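Local coordinates for protein ribose 5-phosphate isomerase (Giardia lamblia, PDB 3S5P) that probably interconverts ribose 5-phosphate and ribulose 5-phosphate in the pentose phosphate pathway, at residues A[40-45]-A[136-141]; A[94-97]-A[103-106]. All blocks are in the same frame, centred on the assembly; numbering follows the deposited sequence.

Overall arrangement
Both contacts belong to one alpha/beta domain with a Rossmann-like fold, in which a parallel sheet, ordered 49-54, 23-28, 81-86, 124-128, 104-106, is flanked by helices. Contact 1 pairs helix 33-45, from early in the chain, with helix 134-146, near its end; contact 2 joins helix 90-97 to the next strand, 104-106, and is nested within the loop that contact 1 closes. Their centres are 19 Å apart, on opposite sides of the chain's centre, and their nearest atoms stay about 7 Å from each other. Contact 1 is built within one subunit, whereas contact 2, at an outermost strand of the sheet, also packs against the second subunit of the dimer.

Contact 1 (A[40-45]-A[136-141]); sequences QQRASA and VAASIL
Arg42 reaches across from helix 33-45 to Ala138 on helix 134-146, its NH1 lying 3.8 Å from Ala138 CB, with the methyl approaching the guanidinium obliquely. Deeper in the interface the contact becomes purely apolar: Ala43 CB meets the CD2 branch of Leu141 at 4.3 Å, a loose touch. The arginine chain leaves its helix with CG anti to the carbonyl carbon and bends at chi2 (-68°), then runs extended through chi3, which carries the guanidinium over to the facing helix. There NH2 forms a salt bridge with Glu135, one residue before 136-141, so the charged end is anchored on the same helix whose alanine it touches. The backbones come nearest at these two residues, Arg42 CA lying 7.2 Å from Ala138 CA. One turn back along the first helix, Leu39 packs on both Ala138 and Leu141, and Phe38 also touches Ala138, extending the apolar seam. Beneath, Ala43 rests on Phe26 and Val50 of the sheet, while Ile140 turns to Leu125 and Leu127. Two helices packed against each other on the same face of a parallel sheet are characteristic of a Rossmann-like alpha/beta sandwich.

Contact 2 (A[94-97]-A[103-106]); sequences IAAN and RCAL
Asn97, near the end of helix 90-97, grips the backbone of Cys104 at the start of the next strand, within the alpha-to-beta connection of a Rossmann-like fold. Its carboxamide makes two hydrogen bonds to the same residue: OD1 accepts from Cys104 N at 2.8 Å, and ND2 donates to Cys104 O at 3.0 Å. The first is nearly straight (175° at the hydrogen), although the donor is tilted from the plane of the side-chain carbonyl. The second runs in the plane of the Cys104 carbonyl, on a lone pair, and lies close to the amide plane of Asn97. With CG anti to the backbone carbonyl carbon (chi1 -78°), Asn97 swings its amide toward the strand, and the paired bonds fix which end is oxygen and which nitrogen. They occupy one edge of the strand; on the other, the backbones of Arg103 and Ala105 hydrogen-bond to strand 124-128. Lys98 NZ of the second subunit hydrogen-bonds to Asn97 O, and Ile94 of that subunit packs on Asn97, placing this connection at the dimer interface. Cys104 carries SG anti to its backbone N (chi1 -180°), and beside the amide the Ala96 methyl meets both its side-chain atoms, CB at 3.8 Å and SG at 4.0 Å.

Contact 1 (A[40-45]-A[136-141])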
# COMPACT_ATOMS: atom_id res chain seq x y z
N GLN A 40 -16.18 -0.96 -13.32
CA GLN A 40 -16.91 0.17 -13.95
C GLN A 40 -18.42 -0.06 -13.98
O GLN A 40 -19.18 0.82 -13.53
CB GLN A 40 -16.40 0.47 -15.36
CG GLN A 40 -15.11 1.28 -15.38
CD GLN A 40 -14.42 1.28 -16.75
OE1 GLN A 40 -13.23 1.61 -16.85
NE2 GLN A 40 -15.17 0.93 -17.79
N GLN A 41 -18.85 -1.22 -14.47
CA GLN A 41 -20.27 -1.58 -14.49
C GLN A 41 -20.88 -1.49 -13.09
O GLN A 41 -21.91 -0.85 -12.90
CB GLN A 41 -20.49 -2.98 -15.07
N ARG A 42 -20.22 -2.12 -12.12
CA ARG A 42 -20.67 -2.13 -10.72
C ARG A 42 -20.82 -0.72 -10.13
O ARG A 42 -21.79 -0.43 -9.45
CB ARG A 42 -19.73 -2.97 -9.83
CG ARG A 42 -19.81 -4.47 -10.06
CD ARG A 42 -21.14 -5.06 -9.60
NE ARG A 42 -21.27 -6.49 -9.92
CZ ARG A 42 -20.88 -7.49 -9.13
NH1 ARG A 42 -20.32 -7.23 -7.95
NH2 ARG A 42 -21.04 -8.75 -9.51
N ALA A 43 -19.84 0.15 -10.38
CA ALA A 43 -19.94 1.53 -9.91
C ALA A 43 -21.06 2.32 -10.61
O ALA A 43 -21.73 3.11 -9.96
CB ALA A 43 -18.59 2.24 -10.03
N SER A 44 -21.26 2.09 -11.91
CA SER A 44 -22.37 2.72 -12.65
C SER A 44 -23.71 2.41 -12.03
O SER A 44 -24.56 3.30 -11.87
CB SER A 44 -22.45 2.26 -14.12
OG SER A 44 -21.40 2.78 -14.90
N ALA A 45 -23.90 1.13 -11.70
CA ALA A 45 -25.20 0.63 -11.24
C ALA A 45 -25.49 1.05 -9.79
O ALA A 45 -26.65 0.97 -9.34
CB ALA A 45 -25.29 -0.90 -11.41
N VAL A 136 -14.30 -9.75 -4.51
CA VAL A 136 -13.60 -9.06 -3.43
C VAL A 136 -13.15 -7.67 -3.88
O VAL A 136 -13.21 -6.72 -3.11
CB VAL A 136 -12.40 -9.91 -2.90
CG1 VAL A 136 -11.52 -9.14 -1.92
CG2 VAL A 136 -12.90 -11.16 -2.25
N ALA A 137 -12.70 -7.55 -5.13
CA ALA A 137 -12.29 -6.28 -5.67
C ALA A 137 -13.48 -5.32 -5.72
O ALA A 137 -13.35 -4.14 -5.42
CB ALA A 137 -11.69 -6.47 -7.07
N ALA A 138 -14.65 -5.82 -6.12
CA ALA A 138 -15.86 -4.98 -6.15
C ALA A 138 -16.29 -4.56 -4.74
O ALA A 138 -16.79 -3.47 -4.55
CB ALA A 138 -17.02 -5.68 -6.89
N SER A 139 -16.10 -5.41 -3.75
CA SER A 139 -16.60 -5.02 -2.41
C SER A 139 -15.63 -4.07 -1.72
O SER A 139 -16.06 -3.28 -0.90
CB SER A 139 -17.00 -6.22 -1.53
OG SER A 139 -15.89 -6.84 -0.96
N ILE A 140 -14.35 -4.12 -2.11
CA ILE A 140 -13.31 -3.17 -1.70
C ILE A 140 -13.59 -1.79 -2.30
O ILE A 140 -13.59 -0.76 -1.58
CB ILE A 140 -11.89 -3.66 -2.14
CG1 ILE A 140 -11.48 -4.92 -1.34
CG2 ILE A 140 -10.83 -2.59 -1.93
CD1 ILE A 140 -10.22 -5.59 -1.85
N LEU A 141 -13.83 -1.78 -3.61
CA LEU A 141 -14.20 -0.60 -4.32
C LEU A 141 -15.44 0.04 -3.68
O LEU A 141 -15.48 1.25 -3.44
CB LEU A 141 -14.52 -0.94 -5.79
CG LEU A 141 -15.09 0.25 -6.58
CD1 LEU A 141 -14.07 1.41 -6.68
CD2 LEU A 141 -15.63 -0.12 -7.96

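Contact 2 (A[94-97]-A[103-106])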
# COMPACT_ATOMS: atom_id res chain seq x y z
N ILE A 94 3.30 2.42 -5.51
CA ILE A 94 4.55 3.12 -5.26
C ILE A 94 4.64 4.34 -6.17
O ILE A 94 4.90 5.43 -5.72
CB ILE A 94 5.75 2.19 -5.55
CG1 ILE A 94 5.91 1.14 -4.46
CG2 ILE A 94 7.02 3.00 -5.68
CD1 ILE A 94 6.85 -0.02 -4.88
N ALA A 95 4.42 4.15 -7.48
CA ALA A 95 4.57 5.25 -8.43
C ALA A 95 3.50 6.32 -8.18
O ALA A 95 3.80 7.52 -8.25
CB ALA A 95 4.54 4.74 -9.90
N ALA A 96 2.27 5.89 -7.87
CA ALA A 96 1.18 6.82 -7.63
C ALA A 96 1.45 7.66 -6.39
O ALA A 96 1.29 8.89 -6.39
CB ALA A 96 -0.14 6.10 -7.51
N ASN A 97 1.88 7.00 -5.32
CA ASN A 97 2.26 7.75 -4.12
C ASN A 97 3.44 8.71 -4.30
O ASN A 97 3.58 9.63 -3.49
CB ASN A 97 2.47 6.83 -2.94
CG ASN A 97 1.20 6.38 -2.35
OD1 ASN A 97 0.33 7.21 -2.06
ND2 ASN A 97 1.03 5.07 -2.18
N ARG A 103 -2.74 10.04 -2.78
CA ARG A 103 -2.61 9.09 -1.71
C ARG A 103 -3.25 7.78 -2.17
O ARG A 103 -4.49 7.66 -2.23
CB ARG A 103 -3.28 9.64 -0.46
CG ARG A 103 -2.53 10.84 0.10
CD ARG A 103 -3.37 11.71 1.05
NE ARG A 103 -4.51 12.38 0.40
CZ ARG A 103 -4.42 13.50 -0.30
NH1 ARG A 103 -3.23 14.05 -0.53
NH2 ARG A 103 -5.53 14.04 -0.82
N CYS A 104 -2.39 6.81 -2.47
CA CYS A 104 -2.84 5.59 -3.08
C CYS A 104 -2.76 4.43 -2.10
O CYS A 104 -1.72 4.16 -1.48
CB CYS A 104 -2.06 5.31 -4.37
SG CYS A 104 -2.52 3.81 -5.25
N ALA A 105 -3.90 3.77 -1.97
CA ALA A 105 -4.10 2.71 -1.02
C ALA A 105 -4.19 1.41 -1.80
O ALA A 105 -5.08 1.25 -2.63
CB ALA A 105 -5.40 2.97 -0.27
N LEU A 106 -3.26 0.49 -1.56
CA LEU A 106 -3.37 -0.87 -2.08
C LEU A 106 -4.11 -1.70 -1.03
O LEU A 106 -3.60 -1.97 0.06
CB LEU A 106 -1.98 -1.45 -2.33
CG LEU A 106 -1.91 -2.93 -2.71
CD1 LEU A 106 -2.77 -3.20 -3.95
CD2 LEU A 106 -0.47 -3.37 -2.89